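PDB 6GUO: siderophore enterobactin esterase from Emericella nidulans, which hydrolyses the ester bonds of enterobactin, a siderophore made by enterobacteria, so that the fungus can release its iron inside the cell. Local coordinates for residues 159-164 and 180-185; 216-221 and 269-274; 50-55 and 83-88; 57-62 and 96-101; 19-24 and 31-36. All coordinates share one frame; numbering follows the deposited sequence.

Contact 1. Residues 159-164 and 180-185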
# COMPACT_ATOMS: atom_id res chain seq x y z
N THR A 159 -4.79 20.49 -1.64
CA THR A 159 -3.61 19.98 -0.95
C THR A 159 -4.02 19.16 0.27
O THR A 159 -5.00 19.49 0.95
CB THR A 159 -2.65 21.10 -0.52
OG1 THR A 159 -3.31 21.99 0.39
CG2 THR A 159 -2.15 21.86 -1.73
N ALA A 160 -3.27 18.10 0.53
CA ALA A 160 -3.53 17.23 1.67
C ALA A 160 -2.25 16.95 2.45
O ALA A 160 -1.16 16.94 1.88
CB ALA A 160 -4.14 15.93 1.20
N LEU A 161 -2.42 16.74 3.75
CA LEU A 161 -1.35 16.29 4.64
C LEU A 161 -1.75 14.95 5.24
O LEU A 161 -2.81 14.84 5.88
CB LEU A 161 -1.14 17.30 5.77
CG LEU A 161 -0.09 16.95 6.84
CD1 LEU A 161 1.31 16.82 6.26
CD2 LEU A 161 -0.13 17.99 7.95
N PHE A 162 -0.89 13.94 5.06
CA PHE A 162 -1.06 12.64 5.71
C PHE A 162 0.09 12.38 6.67
O PHE A 162 1.24 12.60 6.33
CB PHE A 162 -1.10 11.52 4.67
CG PHE A 162 -1.23 10.14 5.28
CD1 PHE A 162 -2.46 9.50 5.34
CD2 PHE A 162 -0.11 9.48 5.79
CE1 PHE A 162 -2.58 8.24 5.90
CE2 PHE A 162 -0.23 8.21 6.35
CZ PHE A 162 -1.46 7.60 6.40
N GLY A 163 -0.25 11.87 7.84
CA GLY A 163 0.72 11.34 8.79
C GLY A 163 0.13 10.21 9.61
O GLY A 163 -1.08 10.17 9.84
N HIS A 164 1.00 9.28 10.03
CA HIS A 164 0.64 8.15 10.88
C HIS A 164 1.38 8.23 12.21
O HIS A 164 2.55 8.62 12.24
CB HIS A 164 0.97 6.83 10.18
CG HIS A 164 0.76 5.62 11.04
ND1 HIS A 164 1.76 5.07 11.81
CD2 HIS A 164 -0.33 4.84 11.23
CE1 HIS A 164 1.29 4.01 12.45
NE2 HIS A 164 0.03 3.85 12.11
N SER A 180 -5.76 26.57 7.75
CA SER A 180 -5.60 26.87 6.32
C SER A 180 -4.35 26.27 5.67
O SER A 180 -4.20 26.38 4.45
CB SER A 180 -5.62 28.38 6.09
OG SER A 180 -6.85 28.93 6.53
N SER A 181 -3.46 25.64 6.46
CA SER A 181 -2.22 25.03 5.95
C SER A 181 -2.46 24.08 4.79
O SER A 181 -1.74 24.11 3.78
CB SER A 181 -1.53 24.23 7.06
OG SER A 181 -1.16 25.05 8.14
N PHE A 182 -3.45 23.21 4.97
CA PHE A 182 -3.84 22.22 3.97
C PHE A 182 -5.36 22.19 3.87
O PHE A 182 -6.05 22.56 4.82
CB PHE A 182 -3.32 20.82 4.35
CG PHE A 182 -1.82 20.75 4.46
CD1 PHE A 182 -1.05 20.40 3.35
CD2 PHE A 182 -1.18 21.08 5.64
CE1 PHE A 182 0.33 20.36 3.44
CE2 PHE A 182 0.20 21.04 5.74
CZ PHE A 182 0.96 20.68 4.64
N ASP A 183 -5.88 21.75 2.73
CA ASP A 183 -7.33 21.60 2.55
C ASP A 183 -7.86 20.37 3.29
O ASP A 183 -8.95 20.41 3.86
CB ASP A 183 -7.66 21.49 1.06
CG ASP A 183 -7.26 22.72 0.29
OD1 ASP A 183 -7.75 23.81 0.64
OD2 ASP A 183 -6.45 22.61 -0.65
N VAL A 184 -7.05 19.31 3.27
CA VAL A 184 -7.43 18.00 3.80
C VAL A 184 -6.34 17.48 4.73
O VAL A 184 -5.16 17.56 4.40
CB VAL A 184 -7.64 16.99 2.65
CG1 VAL A 184 -8.09 15.64 3.18
CG2 VAL A 184 -8.65 17.54 1.65
N TYR A 185 -6.75 16.97 5.89
CA TYR A 185 -5.85 16.38 6.87
C TYR A 185 -6.22 14.92 7.04
O TYR A 185 -7.38 14.59 7.25
CB TYR A 185 -5.95 17.12 8.20
CG TYR A 185 -5.62 18.58 8.07
CD1 TYR A 185 -4.36 19.07 8.39
CD2 TYR A 185 -6.58 19.49 7.60
CE1 TYR A 185 -4.06 20.41 8.26
CE2 TYR A 185 -6.29 20.83 7.47
CZ TYR A 185 -5.03 21.29 7.80
OH TYR A 185 -4.73 22.62 7.67
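Phe-182 carries its CG beside its own backbone N (chi1 -60°), which lays the phenyl ring against Leu-161, while Leu-161 sends CG trans to its backbone N (chi1 177°), placing CD2 alongside the ring, 3.8 Å from Phe-182 CE2. The two residues belong to a beta-alpha-beta crossover, in which strand 156-164 runs through helix 166-177 to its parallel neighbour, strand 184-188. Leu-161 CB, set by the strand backbone, sits over the centre of the Phe-182 ring, 3.7 Å from the centroid, a CH-pi contact; branched leucine and flat phenylalanine fill this buried layer, with helix 131-150 also touching the ring. On the other face, Ala-160 and Val-184 are small enough to lie under helix 288-301. Val-184 N donates to Thr-159 O at 3.1 Å, where Asp-183 N adds a weak bond, and Leu-161 N to Val-184 O at 2.9 Å. Aspartate suits its place as an acceptor, for Asp-183 OD2 takes the backbone N of Thr-159 at 2.9 Å on its anti lone pair, with a weak bond from Thr-159 OG1. Gly-163 begins a probable GxSxG nucleophile elbow. Tyr-185 OH, bonded also to Pro-179 O, accepts from Phe-182 N at 3.0 Å.

Contact 2. Residues 216-221 and 269-274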
# COMPACT_ATOMS: atom_id res chain seq x y z
N ALA A 216 -11.36 29.31 6.87
CA ALA A 216 -10.82 27.95 6.73
C ALA A 216 -11.98 26.97 6.77
O ALA A 216 -12.86 27.08 7.62
CB ALA A 216 -9.83 27.65 7.84
N HIS A 217 -11.98 26.01 5.83
CA HIS A 217 -13.03 24.99 5.73
C HIS A 217 -12.37 23.61 5.63
O HIS A 217 -12.52 22.92 4.63
CB HIS A 217 -13.92 25.25 4.50
CG HIS A 217 -14.27 26.69 4.31
ND1 HIS A 217 -13.39 27.60 3.76
CD2 HIS A 217 -15.40 27.38 4.59
CE1 HIS A 217 -13.96 28.79 3.71
NE2 HIS A 217 -15.18 28.68 4.21
N PRO A 218 -11.64 23.21 6.68
CA PRO A 218 -10.84 22.00 6.58
C PRO A 218 -11.65 20.71 6.57
O PRO A 218 -12.78 20.66 7.05
CB PRO A 218 -9.96 22.07 7.84
CG PRO A 218 -10.78 22.82 8.81
CD PRO A 218 -11.51 23.85 8.01
N VAL A 219 -11.03 19.67 6.02
CA VAL A 219 -11.57 18.32 5.97
C VAL A 219 -10.61 17.45 6.76
O VAL A 219 -9.40 17.60 6.62
CB VAL A 219 -11.69 17.83 4.52
CG1 VAL A 219 -12.12 16.37 4.46
CG2 VAL A 219 -12.67 18.70 3.75
N LEU A 220 -11.15 16.56 7.60
CA LEU A 220 -10.33 15.62 8.39
C LEU A 220 -10.82 14.18 8.21
O LEU A 220 -12.02 13.92 8.29
CB LEU A 220 -10.37 15.98 9.88
CG LEU A 220 -9.70 15.02 10.87
CD1 LEU A 220 -8.20 14.91 10.62
CD2 LEU A 220 -9.97 15.44 12.30
N ARG A 221 -9.87 13.26 8.00
CA ARG A 221 -10.14 11.83 8.09
C ARG A 221 -9.28 11.25 9.20
O ARG A 221 -8.05 11.33 9.13
CB ARG A 221 -9.84 11.10 6.78
CG ARG A 221 -10.34 9.66 6.78
CD ARG A 221 -10.14 8.98 5.44
NE ARG A 221 -10.91 7.73 5.32
CZ ARG A 221 -10.41 6.49 5.37
NH1 ARG A 221 -11.24 5.46 5.23
NH2 ARG A 221 -9.11 6.25 5.53
N GLY A 269 -19.27 21.11 14.62
CA GLY A 269 -19.66 21.54 13.28
C GLY A 269 -18.65 22.46 12.60
O GLY A 269 -18.98 23.14 11.64
N ARG A 270 -17.40 22.46 13.09
CA ARG A 270 -16.36 23.35 12.59
C ARG A 270 -15.64 22.80 11.35
O ARG A 270 -14.89 23.54 10.71
CB ARG A 270 -15.35 23.68 13.69
CG ARG A 270 -15.79 24.80 14.64
CD ARG A 270 -14.64 25.74 14.95
NE ARG A 270 -14.17 26.41 13.73
CZ ARG A 270 -12.95 26.92 13.53
NH1 ARG A 270 -12.01 26.89 14.48
NH2 ARG A 270 -12.67 27.49 12.36
N LEU A 271 -15.84 21.52 11.03
CA LEU A 271 -15.25 20.91 9.85
C LEU A 271 -16.26 20.78 8.71
O LEU A 271 -17.43 20.48 8.94
CB LEU A 271 -14.65 19.55 10.20
CG LEU A 271 -13.66 19.55 11.37
CD1 LEU A 271 -13.12 18.15 11.60
CD2 LEU A 271 -12.50 20.51 11.16
N CYS A 272 -15.78 21.03 7.50
CA CYS A 272 -16.57 20.92 6.26
C CYS A 272 -16.98 19.48 6.00
O CYS A 272 -18.11 19.20 5.60
CB CYS A 272 -15.74 21.46 5.08
SG CYS A 272 -16.44 21.16 3.44
N LYS A 273 -16.03 18.57 6.21
CA LYS A 273 -16.28 17.14 6.15
C LYS A 273 -15.39 16.44 7.16
O LYS A 273 -14.23 16.81 7.34
CB LYS A 273 -16.02 16.59 4.74
CG LYS A 273 -16.59 15.19 4.55
CD LYS A 273 -16.18 14.57 3.23
CE LYS A 273 -16.83 13.20 3.09
NZ LYS A 273 -16.44 12.51 1.83
N LEU A 274 -15.94 15.42 7.81
CA LEU A 274 -15.26 14.70 8.87
C LEU A 274 -15.63 13.22 8.78
O LEU A 274 -16.79 12.88 8.60
CB LEU A 274 -15.67 15.29 10.22
CG LEU A 274 -15.20 14.60 11.49
CD1 LEU A 274 -13.69 14.54 11.59
CD2 LEU A 274 -15.80 15.30 12.71
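Leu-220 N donates to Lys-273 O at 3.1 Å in a nearly straight bond (162° at the hydrogen), and Cys-272 N reaches Pro-218 O, also at 3.1 Å, with a more bent approach (147°). Together they start a parallel pairing between strands 219-225 and 273-279. Lys-273 N, although buried, has no partner in the model. Proline fits its position because its ring supplies an apolar surface for Leu-271 while its carbonyl accepts from Cys-272 N.

Around these bonds the apolar groups close in on both faces. Leu-271 meets Pro-218 at about a right angle, its CD2 3.7 Å from the ring atom CG, and its other branch, CD1, lies 3.9 Å from Leu-220 CB. Leu-220 and Leu-274 have both turned CG trans to the backbone N, which lays the two chains side by side, pointing the same way, and Leu-220 CD2 comes within 3.9 Å of Leu-274 CD1. On the opposite face Val-219 CG1 rests 3.9 Å from Lys-273 CB; lysine is apt here, since its first methylenes pack while the extended chain carries the ammonium away. Cys-272 CB lies 3.6 Å from His-217 O.

Leu-220 and Leu-274 pack against Leu-265 of helix 254-268, and Leu-220 also meets helix 166-177. Strand 219-225 is bordered by strand 184-188 on its other side, and strand 273-279 is one of the two outermost strands of the chain's sheet.

Contact 3. Residues 50-55 and 83-88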
# COMPACT_ATOMS: atom_id res chain seq x y z
N LYS A 50 -2.00 20.56 -17.82
CA LYS A 50 -2.90 19.96 -16.83
C LYS A 50 -2.69 20.53 -15.43
O LYS A 50 -1.58 20.94 -15.06
CB LYS A 50 -2.76 18.44 -16.81
CG LYS A 50 -3.31 17.76 -18.06
CD LYS A 50 -3.04 16.27 -18.05
CE LYS A 50 -3.58 15.59 -19.30
NZ LYS A 50 -2.84 14.33 -19.60
N SER A 51 -3.77 20.56 -14.66
CA SER A 51 -3.74 20.95 -13.26
C SER A 51 -3.44 19.72 -12.41
O SER A 51 -3.34 18.60 -12.94
CB SER A 51 -5.08 21.56 -12.85
OG SER A 51 -5.35 22.71 -13.64
N ALA A 52 -3.29 19.92 -11.11
CA ALA A 52 -3.01 18.82 -10.20
C ALA A 52 -3.48 19.10 -8.79
O ALA A 52 -3.72 20.25 -8.43
CB ALA A 52 -1.52 18.51 -10.20
N ASN A 53 -3.63 18.03 -8.02
CA ASN A 53 -3.73 18.12 -6.58
C ASN A 53 -2.41 17.63 -6.01
O ASN A 53 -1.53 17.20 -6.77
CB ASN A 53 -4.92 17.30 -6.09
CG ASN A 53 -6.24 17.84 -6.63
OD1 ASN A 53 -6.45 19.05 -6.65
ND2 ASN A 53 -7.11 16.95 -7.09
N ALA A 54 -2.24 17.74 -4.70
CA ALA A 54 -0.99 17.37 -4.06
C ALA A 54 -1.25 16.74 -2.70
O ALA A 54 -2.14 17.18 -1.97
CB ALA A 54 -0.08 18.58 -3.91
N VAL A 55 -0.46 15.72 -2.36
CA VAL A 55 -0.51 15.13 -1.04
C VAL A 55 0.90 15.17 -0.45
O VAL A 55 1.87 14.76 -1.10
CB VAL A 55 -1.11 13.70 -1.02
CG1 VAL A 55 -0.32 12.72 -1.89
CG2 VAL A 55 -1.24 13.19 0.40
N GLY A 83 -4.78 14.59 -11.75
CA GLY A 83 -3.57 13.91 -11.29
C GLY A 83 -3.10 14.49 -9.97
O GLY A 83 -3.40 15.64 -9.64
N THR A 84 -2.36 13.69 -9.21
CA THR A 84 -1.88 14.09 -7.90
C THR A 84 -0.37 13.93 -7.82
O THR A 84 0.18 12.89 -8.18
CB THR A 84 -2.57 13.28 -6.78
OG1 THR A 84 -3.98 13.40 -6.91
CG2 THR A 84 -2.15 13.79 -5.40
N VAL A 85 0.29 14.99 -7.35
CA VAL A 85 1.72 14.96 -7.05
C VAL A 85 1.89 14.53 -5.59
O VAL A 85 1.17 15.00 -4.71
CB VAL A 85 2.35 16.35 -7.30
CG1 VAL A 85 3.80 16.41 -6.81
CG2 VAL A 85 2.28 16.70 -8.78
N VAL A 86 2.84 13.62 -5.35
CA VAL A 86 3.17 13.17 -4.00
C VAL A 86 4.46 13.85 -3.58
O VAL A 86 5.43 13.84 -4.34
CB VAL A 86 3.36 11.64 -3.93
CG1 VAL A 86 3.72 11.19 -2.52
CG2 VAL A 86 2.10 10.93 -4.41
N ILE A 87 4.44 14.44 -2.39
CA ILE A 87 5.61 15.07 -1.79
C ILE A 87 5.83 14.43 -0.42
O ILE A 87 5.06 14.66 0.51
CB ILE A 87 5.44 16.59 -1.66
CG1 ILE A 87 5.04 17.20 -3.02
CG2 ILE A 87 6.73 17.21 -1.13
CD1 ILE A 87 3.56 17.36 -3.25
N ALA A 88 6.88 13.61 -0.32
CA ALA A 88 7.20 12.90 0.90
C ALA A 88 8.35 13.62 1.57
O ALA A 88 9.39 13.79 0.96
CB ALA A 88 7.57 11.47 0.58
O HOH W 1 -4.51 16.38 -14.03
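Asn-53 N to Gly-83 O, Val-85 N to Asn-53 O, Val-55 N to Val-85 O and Ile-87 N to Val-55 O form an unbroken run of backbone hydrogen bonds, each of 2.9 Å. The donors come alternately from either chain, as in any parallel ladder, and the directions of the two strands differ by 30°, the twist of the sheet. Where the pairing starts, a water takes over: it donates to Ser-51 O at 2.7 Å and accepts from Gly-83 N at 2.9 Å, bridging a gap too wide for a direct bond. The side chain of Asn-53 looks to the other neighbour, its OD1 accepting from Arg-158 N.

The ladder closes a beta-alpha-beta unit, strand 52-58, helix 60-77 and strand 83-90, within the alpha/beta-hydrolase sheet.

Apolar contacts lie on both faces. On the face toward helix 60-77, Val-55 has CG1 set between its backbone N and carbonyl carbon (chi1 60°), which brings that methyl alongside Val-86 CG2 at 3.9 Å; Thr-84 turns its CG2 methyl toward Asn-53 O at 3.7 Å. Beta-branched residues suit such extended, buried positions. On the reverse face, small Ala-52 and Ala-54 leave room for Phe-156 of strand 156-164. Ile-87, with an unusual chi2 of 94°, bends its CD1 back to lie 3.9 Å from Ala-54 CB.

Contact 4. Residues 57-62 and 96-101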
# COMPACT_ATOMS: atom_id res chain seq x y z
N LEU A 57 3.35 14.04 2.68
CA LEU A 57 3.48 12.92 3.61
C LEU A 57 4.64 13.17 4.57
O LEU A 57 5.75 13.44 4.14
CB LEU A 57 3.76 11.63 2.84
CG LEU A 57 2.93 11.29 1.60
CD1 LEU A 57 3.53 10.10 0.88
CD2 LEU A 57 1.49 11.01 1.99
N VAL A 58 4.37 13.06 5.88
CA VAL A 58 5.46 13.03 6.87
C VAL A 58 5.80 11.56 7.15
O VAL A 58 5.03 10.68 6.78
CB VAL A 58 5.14 13.84 8.14
CG1 VAL A 58 4.98 15.31 7.77
CG2 VAL A 58 3.92 13.32 8.89
N ASP A 59 6.95 11.29 7.77
CA ASP A 59 7.61 9.96 7.69
C ASP A 59 7.74 9.54 6.22
O ASP A 59 7.39 8.42 5.84
CB ASP A 59 6.85 8.87 8.46
CG ASP A 59 6.85 9.10 9.95
OD1 ASP A 59 7.91 9.44 10.52
OD2 ASP A 59 5.79 8.89 10.57
N GLY A 60 8.22 10.48 5.42
CA GLY A 60 8.22 10.34 3.96
C GLY A 60 8.82 9.06 3.41
O GLY A 60 8.27 8.47 2.47
N ASN A 61 9.92 8.62 4.01
CA ASN A 61 10.63 7.42 3.54
C ASN A 61 9.78 6.15 3.65
O ASN A 61 10.02 5.20 2.91
CB ASN A 61 11.94 7.17 4.30
CG ASN A 61 12.80 8.41 4.43
OD1 ASN A 61 12.59 9.21 5.33
ND2 ASN A 61 13.80 8.55 3.57
N ALA A 62 8.83 6.13 4.59
CA ALA A 62 7.98 4.95 4.84
C ALA A 62 6.69 4.91 4.03
O ALA A 62 6.06 3.85 3.97
CB ALA A 62 7.65 4.88 6.32
N SER A 96 16.68 1.72 6.96
CA SER A 96 15.34 1.71 7.55
C SER A 96 14.51 2.78 6.86
O SER A 96 15.06 3.65 6.17
CB SER A 96 15.44 1.99 9.05
OG SER A 96 14.17 2.16 9.65
N VAL A 97 13.19 2.72 7.02
CA VAL A 97 12.30 3.76 6.48
C VAL A 97 11.79 4.75 7.54
O VAL A 97 11.03 5.66 7.21
CB VAL A 97 11.12 3.18 5.67
CG1 VAL A 97 11.64 2.41 4.47
CG2 VAL A 97 10.19 2.32 6.52
N PHE A 98 12.19 4.57 8.80
CA PHE A 98 11.89 5.53 9.87
C PHE A 98 13.18 6.08 10.45
O PHE A 98 14.17 5.36 10.53
CB PHE A 98 11.06 4.88 10.98
CG PHE A 98 9.74 4.34 10.51
CD1 PHE A 98 8.66 5.18 10.31
CD2 PHE A 98 9.59 2.98 10.27
CE1 PHE A 98 7.45 4.69 9.87
CE2 PHE A 98 8.37 2.47 9.84
CZ PHE A 98 7.30 3.33 9.64
N SER A 99 13.14 7.35 10.86
CA SER A 99 14.26 8.01 11.51
C SER A 99 13.89 8.42 12.94
O SER A 99 12.79 8.91 13.16
CB SER A 99 14.66 9.26 10.73
OG SER A 99 15.59 10.04 11.45
N PRO A 100 14.83 8.28 13.91
CA PRO A 100 14.59 8.83 15.26
C PRO A 100 14.31 10.35 15.29
O PRO A 100 13.71 10.83 16.25
CB PRO A 100 15.89 8.52 16.01
CG PRO A 100 16.61 7.50 15.20
CD PRO A 100 16.16 7.65 13.79
N ARG A 101 14.74 11.07 14.26
CA ARG A 101 14.48 12.52 14.14
C ARG A 101 13.00 12.90 14.10
O ARG A 101 12.64 14.04 14.39
CB ARG A 101 15.17 13.08 12.89
CG ARG A 101 16.69 13.12 13.02
CD ARG A 101 17.35 13.57 11.73
NE ARG A 101 16.88 14.88 11.27
CZ ARG A 101 17.20 15.43 10.10
NH1 ARG A 101 16.70 16.62 9.78
NH2 ARG A 101 18.01 14.81 9.25
O HOH W 2 10.64 8.76 10.03
O HOH W 3 10.76 8.45 7.31
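Beside the probable nucleophile elbow, where strand 52-58 turns into helix 60-77, Asp-59, Asn-61 and Ala-62 meet Val-97 and Phe-98 of the loop before helix 102-106. The meeting is one of methyls, a ring and water. Ala-62 CB stands over one face of the Phe-98 ring, 3.6 Å from CE1, and lies equally close, 3.6 Å, to Val-97 CG2; alanine's single methyl suits the place, since it touches ring and valine at once. Phe-98 reaches it with CG beside its own backbone N (chi1 -60°), and a carboxylate oxygen of Asp-59, OD1, lies near the ring plane at its edge.

Two waters join the segments. One donates to Asn-61 OD1 and to Val-97 O, 2.8 Å from each, and Asn-61 CB also nears Val-97 O at 3.4 Å; asparagine suits the spot because its ND2 can at the same time bond Tyr-91 O. The other donates to Asp-59 OD1 at 2.9 Å and accepts from Ser-99 N at 3.0 Å. That same OD1 makes a salt bridge with Arg-102 NE.

Phe-98 lies close to a bound triethylene glycol, probably from the crystallisation liquor, and meets His-77 of the second subunit, whose Arg-73 bonds Ala-62 O. The turn after strand 52-58 probably corresponds to the one that in alpha/beta-hydrolases commonly contributes to the oxyanion hole.

Contact 5. Residues 19-24 and 31-36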
# COMPACT_ATOMS: atom_id res chain seq x y z
N ALA A 19 11.58 11.82 -8.37
CA ALA A 19 12.85 12.51 -8.15
C ALA A 19 12.99 12.76 -6.66
O ALA A 19 12.01 12.72 -5.92
CB ALA A 19 12.88 13.82 -8.91
N ALA A 20 14.23 13.00 -6.24
CA ALA A 20 14.52 13.26 -4.84
C ALA A 20 15.53 14.40 -4.72
O ALA A 20 16.34 14.61 -5.62
CB ALA A 20 15.04 12.01 -4.16
N TRP A 21 15.43 15.13 -3.62
CA TRP A 21 16.37 16.20 -3.27
C TRP A 21 16.75 16.09 -1.80
O TRP A 21 15.93 15.70 -0.97
CB TRP A 21 15.74 17.58 -3.48
CG TRP A 21 15.52 17.96 -4.90
CD1 TRP A 21 16.36 18.71 -5.68
CD2 TRP A 21 14.39 17.64 -5.71
NE1 TRP A 21 15.82 18.86 -6.94
CE2 TRP A 21 14.61 18.21 -6.98
CE3 TRP A 21 13.22 16.90 -5.49
CZ2 TRP A 21 13.69 18.08 -8.03
CZ3 TRP A 21 12.30 16.78 -6.54
CH2 TRP A 21 12.55 17.36 -7.79
N GLN A 22 17.99 16.45 -1.47
CA GLN A 22 18.36 16.74 -0.09
C GLN A 22 18.20 18.24 0.15
O GLN A 22 18.50 19.04 -0.74
CB GLN A 22 19.78 16.28 0.26
CG GLN A 22 19.83 14.84 0.74
CD GLN A 22 21.19 14.40 1.24
OE1 GLN A 22 22.03 15.22 1.64
NE2 GLN A 22 21.42 13.09 1.25
N ILE A 23 17.71 18.61 1.33
CA ILE A 23 17.60 20.01 1.74
C ILE A 23 18.43 20.16 3.01
O ILE A 23 18.04 19.68 4.08
CB ILE A 23 16.13 20.43 1.98
CG1 ILE A 23 15.26 20.06 0.77
CG2 ILE A 23 16.06 21.94 2.23
CD1 ILE A 23 13.76 20.24 0.98
N ALA A 24 19.58 20.81 2.87
CA ALA A 24 20.53 20.98 3.97
C ALA A 24 20.41 22.38 4.53
O ALA A 24 20.10 23.32 3.79
CB ALA A 24 21.95 20.72 3.49
N TYR A 31 17.12 17.19 5.31
CA TYR A 31 15.89 16.49 4.98
C TYR A 31 16.04 15.87 3.60
O TYR A 31 16.88 16.30 2.80
CB TYR A 31 14.71 17.46 5.00
CG TYR A 31 14.36 17.95 6.38
CD1 TYR A 31 13.65 17.14 7.26
CD2 TYR A 31 14.73 19.22 6.81
CE1 TYR A 31 13.32 17.58 8.54
CE2 TYR A 31 14.41 19.67 8.08
CZ TYR A 31 13.70 18.85 8.94
OH TYR A 31 13.39 19.30 10.21
N GLN A 32 15.23 14.86 3.33
CA GLN A 32 15.13 14.25 2.02
C GLN A 32 13.69 14.40 1.59
O GLN A 32 12.78 13.97 2.31
CB GLN A 32 15.51 12.77 2.08
CG GLN A 32 15.40 12.04 0.74
CD GLN A 32 15.80 10.58 0.84
OE1 GLN A 32 16.89 10.25 1.31
NE2 GLN A 32 14.91 9.70 0.39
N ILE A 33 13.47 15.02 0.44
CA ILE A 33 12.12 15.09 -0.13
C ILE A 33 12.07 14.17 -1.35
O ILE A 33 12.96 14.21 -2.20
CB ILE A 33 11.65 16.54 -0.41
CG1 ILE A 33 12.43 17.23 -1.54
CG2 ILE A 33 11.74 17.38 0.86
CD1 ILE A 33 11.69 18.40 -2.14
N ASP A 34 11.05 13.31 -1.41
CA ASP A 34 10.80 12.46 -2.56
C ASP A 34 9.54 13.00 -3.21
O ASP A 34 8.57 13.29 -2.51
CB ASP A 34 10.61 11.01 -2.15
CG ASP A 34 11.90 10.32 -1.75
OD1 ASP A 34 12.64 9.87 -2.65
OD2 ASP A 34 12.17 10.22 -0.53
N VAL A 35 9.56 13.14 -4.53
CA VAL A 35 8.44 13.67 -5.29
C VAL A 35 8.10 12.73 -6.44
O VAL A 35 8.99 12.30 -7.17
CB VAL A 35 8.75 15.08 -5.85
CG1 VAL A 35 7.54 15.66 -6.57
CG2 VAL A 35 9.19 16.01 -4.72
N SER A 36 6.81 12.42 -6.61
CA SER A 36 6.34 11.68 -7.77
C SER A 36 5.18 12.40 -8.42
O SER A 36 4.47 13.15 -7.77
CB SER A 36 5.91 10.26 -7.39
OG SER A 36 4.74 10.25 -6.60
O HOH W 4 12.05 9.72 -5.25
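Ala-19 with Val-35, Trp-21 with Ile-33 and Ile-23 with Tyr-31 are the hydrogen-bonded pairs of two antiparallel strands, each held by two backbone bonds, such as Val-35 N to Ala-19 O at 2.8 Å. Between them fall the non-hydrogen-bonded pairs Ala-20 with Asp-34 and Gln-22 with Gln-32. The strand directions make an angle of 155°.

The hydrogen-bonded pairs carry the apolar face, which helix 131-150 covers. Trp-21 comes with CG beside its backbone N (chi1 -70°), bringing the edge of its indole to Val-35, with CZ3 3.7 Å from CG2, and its CB 3.9 Å from Ile-33 CG1. Ile-33 places CG1 between its backbone N and carbonyl carbon (chi1 68°), and its other branch, CG2, touches Ile-23 CD1 at 3.5 Å. Beta-branched isoleucine and valine pack together with a broad indole on this face; Phe-145 meets Trp-21 edge-to-face, and Phe-137 stacks on Tyr-31, whose OH bonds Asp-105.

The other face is polar and small. The extended side chain of Gln-32 leans toward Asp-34, two residues on, and its NE2 donates to Asp-34 OD2 at 2.9 Å, on the syn side of the carboxylate, helping to set the rotation of both groups. Asp-34 OD1 accepts from a water at 2.7 Å and from the backbone N of Ala-14 of the second subunit. Ala-20 CB, small enough to fit beside it, approaches that same OD1 to 3.6 Å.

This is a beta hairpin at the margin of the chain's alpha/beta-hydrolase sheet, and strand 18-24 pairs antiparallel with a strand of the second subunit, carrying the sheet on across the dimer.

In the fold
All five contacts reach one mixed sheet, contact 4 through strand 52-58 alone. Contact 5 sits at one margin and contact 2 at the other, their centres about 30 Å apart on opposite sides of the chain's centre. Contact 3 is joined to contact 5 by Ala-88 N to Asp-34 O (2.8 Å) and to contact 1 by Ala-160 N to Ala-54 O (2.9 Å). Contact 1 passes the sheet on to contact 2, where Tyr-185 N meets Val-219 O at 2.8 Å. Contact 4 touches contact 1 through Val-58 N and Phe-162 O (3.2 Å), near the probable nucleophile elbow that begins at the end of strand 156-164. Contacts 4 and 5 reach the second subunit, and each comes near bound triethylene glycol.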